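Local coordinates for extracellular solute-binding protein family 1 (Pseudothermotoga lettingae, PDB 5CI5) that binds alpha-D-tagatopyranose in its pocket and probably serves as the solute-binding component of an ABC sugar transporter, at residues A[284-298]-A[356-370]. Numbering follows the deposited sequence. Where two conformers were deposited one is given.
Sequences SVALHPYDAKPASVL and KWQIIFETFPHAVAR. With T6T (alpha-D-tagatopyranose), chain C.
At the sugar pocket of this solute-binding protein, a single beta bridge between V297 and V368 carries R370 to the ligand. V368 N gives its hydrogen to S296 O at 2.8 Å, and V368 O takes the one from L298 N, a nearly straight bond (171°). Two residues past V368, R370 NH2 reaches a lone pair of L298 O in the carbonyl plane at 3.1 Å. The arginine, bent at chi3 (-81°), thereby turns its guanidinium edge to the tagatose: NH1 bonds O5 at 2.9 Å, and NH2 also holds O4. A water joins R370 N and NE to L298 O, while E190 pairs with NH1. A methionine in place of R370 would probably leave O4 and O5 of the sugar without these donors and E190 without this positive mate. Next to the bridge, L298 CD1 meets F364 CE1 obliquely at 3.4 Å, and T363 CG2 packs on S296 CB at 3.6 Å. T363 OG1 turns back to I359 O, which T363 N approaches from the opposite face. At the N-terminal end of the 356-363 segment, V285 CG2 lies 3.6 Å from K356 O. The result is one arginine of the sugar site presented by main-chain pairing, in keeping with the periplasmic-binding-protein fold.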
# COMPACT_ATOMS: atom_id res chain seq x y z
N SER A 284 15.95 -3.57 7.38
CA SER A 284 14.92 -4.36 8.02
C SER A 284 13.62 -3.60 8.17
O SER A 284 13.46 -2.49 7.62
CB SER A 284 15.38 -4.83 9.39
OG SER A 284 14.56 -5.93 9.77
N VAL A 285 12.68 -4.21 8.89
CA VAL A 285 11.42 -3.57 9.20
C VAL A 285 11.14 -3.73 10.68
O VAL A 285 11.69 -4.60 11.33
CB VAL A 285 10.25 -4.18 8.39
CG1 VAL A 285 10.43 -3.89 6.92
CG2 VAL A 285 10.17 -5.69 8.63
N ALA A 286 10.27 -2.87 11.19
CA ALA A 286 9.83 -2.92 12.57
C ALA A 286 8.48 -2.28 12.66
O ALA A 286 8.11 -1.49 11.79
CB ALA A 286 10.80 -2.21 13.49
N LEU A 287 7.74 -2.60 13.70
CA LEU A 287 6.52 -1.86 13.99
C LEU A 287 6.83 -0.35 13.94
O LEU A 287 7.80 0.11 14.53
CB LEU A 287 5.99 -2.25 15.36
CG LEU A 287 4.73 -1.56 15.86
CD1 LEU A 287 3.53 -1.85 14.97
CD2 LEU A 287 4.44 -2.04 17.28
N HIS A 288 6.01 0.42 13.23
CA HIS A 288 6.33 1.83 13.13
C HIS A 288 6.26 2.45 14.53
O HIS A 288 5.36 2.14 15.33
CB HIS A 288 5.39 2.56 12.17
CG HIS A 288 5.88 3.91 11.75
ND1 HIS A 288 5.73 5.04 12.53
CD2 HIS A 288 6.48 4.33 10.60
CE1 HIS A 288 6.22 6.08 11.89
NE2 HIS A 288 6.70 5.67 10.72
N PRO A 289 7.22 3.32 14.84
CA PRO A 289 7.13 4.07 16.10
C PRO A 289 5.76 4.71 16.31
O PRO A 289 5.14 5.21 15.35
CB PRO A 289 8.22 5.14 15.95
CG PRO A 289 9.24 4.47 15.09
CD PRO A 289 8.44 3.66 14.09
N TYR A 290 5.29 4.71 17.55
CA TYR A 290 3.94 5.21 17.84
C TYR A 290 3.94 6.06 19.11
O TYR A 290 4.95 6.17 19.82
CB TYR A 290 2.95 4.03 17.93
CG TYR A 290 3.21 3.05 19.05
CD1 TYR A 290 2.66 3.23 20.30
CD2 TYR A 290 4.00 1.94 18.84
CE1 TYR A 290 2.89 2.32 21.33
CE2 TYR A 290 4.24 1.03 19.86
CZ TYR A 290 3.68 1.23 21.10
OH TYR A 290 3.91 0.33 22.11
N ASP A 291 2.79 6.68 19.35
CA ASP A 291 2.55 7.60 20.45
C ASP A 291 1.67 6.89 21.49
O ASP A 291 2.18 6.30 22.45
CB ASP A 291 1.89 8.87 19.91
CG ASP A 291 1.42 9.81 21.00
OD1 ASP A 291 2.15 9.97 22.00
OD2 ASP A 291 0.34 10.41 20.84
N ALA A 292 0.36 6.88 21.26
CA ALA A 292 -0.59 6.28 22.19
C ALA A 292 -0.83 4.78 21.99
O ALA A 292 -1.03 4.03 22.95
CB ALA A 292 -1.91 7.01 22.07
N LYS A 293 -0.81 4.34 20.73
CA LYS A 293 -1.23 2.99 20.35
C LYS A 293 -0.39 2.51 19.17
O LYS A 293 -0.17 3.28 18.24
CB LYS A 293 -2.70 2.96 19.92
CG LYS A 293 -3.73 3.37 20.97
CD LYS A 293 -5.15 2.99 20.50
CE LYS A 293 -6.23 3.57 21.42
NZ LYS A 293 -5.90 3.42 22.87
N PRO A 294 0.02 1.24 19.17
CA PRO A 294 0.60 0.65 17.97
C PRO A 294 -0.34 0.75 16.79
O PRO A 294 -1.55 0.55 16.95
CB PRO A 294 0.83 -0.81 18.35
CG PRO A 294 0.75 -0.86 19.82
CD PRO A 294 -0.14 0.24 20.24
N ALA A 295 0.21 1.02 15.62
CA ALA A 295 -0.60 1.12 14.40
C ALA A 295 0.10 0.56 13.18
O ALA A 295 1.31 0.69 13.01
CB ALA A 295 -0.97 2.58 14.14
N SER A 296 -0.73 0.00 12.31
CA SER A 296 -0.33 -0.37 10.97
C SER A 296 -1.56 -0.21 10.11
O SER A 296 -2.68 -0.28 10.61
CB SER A 296 0.22 -1.80 10.93
OG SER A 296 0.62 -2.19 9.63
N VAL A 297 -1.35 0.03 8.82
CA VAL A 297 -2.42 0.11 7.84
C VAL A 297 -2.27 -1.05 6.83
O VAL A 297 -1.15 -1.37 6.39
CB VAL A 297 -2.45 1.48 7.08
CG1 VAL A 297 -3.55 1.52 6.04
CG2 VAL A 297 -2.62 2.63 8.08
N LEU A 298 -3.41 -1.65 6.49
CA LEU A 298 -3.53 -2.77 5.58
C LEU A 298 -3.48 -2.29 4.12
O LEU A 298 -4.08 -1.25 3.78
CB LEU A 298 -4.86 -3.47 5.84
CG LEU A 298 -5.25 -4.70 5.03
CD1 LEU A 298 -4.29 -5.84 5.34
CD2 LEU A 298 -6.69 -5.09 5.38
N LYS A 356 12.46 -10.46 9.24
CA LYS A 356 11.62 -9.42 8.67
C LYS A 356 10.18 -9.89 8.63
O LYS A 356 9.24 -9.16 8.90
CB LYS A 356 12.04 -9.03 7.24
CG LYS A 356 13.35 -8.31 7.15
CD LYS A 356 13.53 -7.61 5.78
CE LYS A 356 13.37 -8.56 4.58
NZ LYS A 356 14.48 -9.52 4.46
N TRP A 357 10.00 -11.15 8.30
CA TRP A 357 8.64 -11.64 8.09
C TRP A 357 7.92 -11.98 9.39
O TRP A 357 6.69 -11.92 9.45
CB TRP A 357 8.68 -12.83 7.15
CG TRP A 357 8.83 -12.35 5.77
CD1 TRP A 357 9.98 -12.17 5.10
CD2 TRP A 357 7.78 -11.93 4.90
NE1 TRP A 357 9.73 -11.68 3.84
CE2 TRP A 357 8.37 -11.52 3.70
CE3 TRP A 357 6.38 -11.86 5.02
CZ2 TRP A 357 7.63 -11.07 2.62
CZ3 TRP A 357 5.65 -11.40 3.95
CH2 TRP A 357 6.27 -11.02 2.77
N GLN A 358 8.66 -12.28 10.45
CA GLN A 358 8.04 -12.53 11.73
C GLN A 358 7.25 -11.32 12.16
O GLN A 358 6.11 -11.41 12.63
CB GLN A 358 9.07 -12.88 12.81
CG GLN A 358 8.46 -13.21 14.17
CD GLN A 358 9.15 -12.49 15.32
OE1 GLN A 358 8.56 -11.60 15.95
NE2 GLN A 358 10.40 -12.87 15.60
N ILE A 359 7.88 -10.16 11.98
CA ILE A 359 7.31 -8.91 12.37
C ILE A 359 6.05 -8.60 11.54
O ILE A 359 5.05 -8.08 12.05
CB ILE A 359 8.38 -7.79 12.21
CG1 ILE A 359 9.57 -8.11 13.14
CG2 ILE A 359 7.80 -6.47 12.53
CD1 ILE A 359 10.85 -7.25 12.94
N ILE A 360 6.10 -8.93 10.26
CA ILE A 360 4.99 -8.70 9.35
C ILE A 360 3.79 -9.55 9.75
O ILE A 360 2.68 -9.05 9.90
CB ILE A 360 5.40 -8.98 7.90
CG1 ILE A 360 6.45 -7.97 7.46
CG2 ILE A 360 4.21 -8.91 6.95
CD1 ILE A 360 7.19 -8.31 6.18
N PHE A 361 4.03 -10.83 9.95
CA PHE A 361 2.95 -11.75 10.28
C PHE A 361 2.30 -11.42 11.63
O PHE A 361 1.09 -11.60 11.78
CB PHE A 361 3.46 -13.19 10.25
CG PHE A 361 3.79 -13.70 8.86
CD1 PHE A 361 3.00 -13.36 7.76
CD2 PHE A 361 4.89 -14.51 8.65
CE1 PHE A 361 3.32 -13.81 6.49
CE2 PHE A 361 5.21 -14.98 7.39
CZ PHE A 361 4.43 -14.63 6.30
N GLU A 362 3.09 -10.94 12.60
CA GLU A 362 2.57 -10.55 13.90
C GLU A 362 1.76 -9.27 13.85
O GLU A 362 0.79 -9.13 14.59
CB GLU A 362 3.72 -10.41 14.90
CG GLU A 362 4.15 -11.74 15.43
CD GLU A 362 3.02 -12.45 16.18
OE1 GLU A 362 2.55 -11.91 17.21
OE2 GLU A 362 2.58 -13.51 15.70
N THR A 363 2.14 -8.36 12.96
CA THR A 363 1.50 -7.04 12.89
C THR A 363 0.23 -7.05 12.02
O THR A 363 -0.77 -6.39 12.33
CB THR A 363 2.50 -6.01 12.34
OG1 THR A 363 3.63 -5.95 13.22
CG2 THR A 363 1.91 -4.65 12.24
N PHE A 364 0.29 -7.81 10.93
CA PHE A 364 -0.75 -7.83 9.90
C PHE A 364 -2.20 -7.92 10.44
O PHE A 364 -3.06 -7.19 10.01
CB PHE A 364 -0.42 -8.99 8.94
CG PHE A 364 -1.39 -9.17 7.81
CD1 PHE A 364 -1.36 -8.32 6.71
CD2 PHE A 364 -2.30 -10.21 7.82
CE1 PHE A 364 -2.23 -8.50 5.66
CE2 PHE A 364 -3.17 -10.39 6.76
CZ PHE A 364 -3.14 -9.54 5.68
N PRO A 365 -2.46 -8.84 11.39
CA PRO A 365 -3.86 -9.01 11.82
C PRO A 365 -4.43 -7.77 12.50
O PRO A 365 -5.65 -7.61 12.54
CB PRO A 365 -3.79 -10.17 12.82
CG PRO A 365 -2.46 -10.77 12.68
CD PRO A 365 -1.55 -9.82 12.00
N HIS A 366 -3.56 -6.92 13.02
CA HIS A 366 -4.00 -5.68 13.67
C HIS A 366 -4.06 -4.48 12.74
O HIS A 366 -4.48 -3.39 13.15
CB HIS A 366 -3.07 -5.32 14.82
CG HIS A 366 -3.07 -6.33 15.93
ND1 HIS A 366 -4.20 -6.61 16.68
CD2 HIS A 366 -2.08 -7.11 16.42
CE1 HIS A 366 -3.90 -7.53 17.58
NE2 HIS A 366 -2.63 -7.85 17.45
N ALA A 367 -3.64 -4.66 11.49
CA ALA A 367 -3.54 -3.51 10.58
C ALA A 367 -4.93 -2.98 10.29
O ALA A 367 -5.85 -3.75 9.95
CB ALA A 367 -2.85 -3.91 9.31
N VAL A 368 -5.10 -1.67 10.42
CA VAL A 368 -6.40 -1.05 10.17
C VAL A 368 -6.62 -0.85 8.69
O VAL A 368 -5.68 -0.68 7.91
CB VAL A 368 -6.57 0.29 10.90
CG1 VAL A 368 -6.35 0.10 12.41
CG2 VAL A 368 -5.66 1.37 10.34
N ALA A 369 -7.89 -0.91 8.30
CA ALA A 369 -8.26 -0.75 6.91
C ALA A 369 -8.76 0.65 6.63
O ALA A 369 -9.55 1.22 7.41
CB ALA A 369 -9.32 -1.77 6.52
N ARG A 370 -8.37 1.18 5.47
CA ARG A 370 -9.09 2.28 4.84
C ARG A 370 -10.56 1.86 4.72
O ARG A 370 -10.86 0.68 4.50
CB ARG A 370 -8.49 2.61 3.48
CG ARG A 370 -7.15 3.31 3.58
CD ARG A 370 -6.30 3.20 2.30
NE ARG A 370 -5.60 1.94 2.20
CZ ARG A 370 -4.73 1.65 1.24
NH1 ARG A 370 -4.46 2.54 0.29
NH2 ARG A 370 -4.14 0.48 1.23
O3 T6T C . -0.15 -1.13 -0.00
C3 T6T C . -0.34 -1.11 -1.41
C4 T6T C . -1.59 -0.28 -1.72
O4 T6T C . -2.71 -0.78 -0.98
C5 T6T C . -1.29 1.16 -1.36
O5 T6T C . -2.43 1.98 -1.64
C6 T6T C . -0.06 1.65 -2.10
O6 T6T C . 1.05 0.83 -1.75
C2 T6T C . 0.87 -0.55 -2.07
O2 T6T C . 0.75 -0.69 -3.50
C1 T6T C . 2.15 -1.29 -1.62
O1 T6T C . 2.10 -2.66 -1.81
O HOH W 1 -3.10 -1.04 13.72
O HOH W 2 -6.55 -0.29 3.76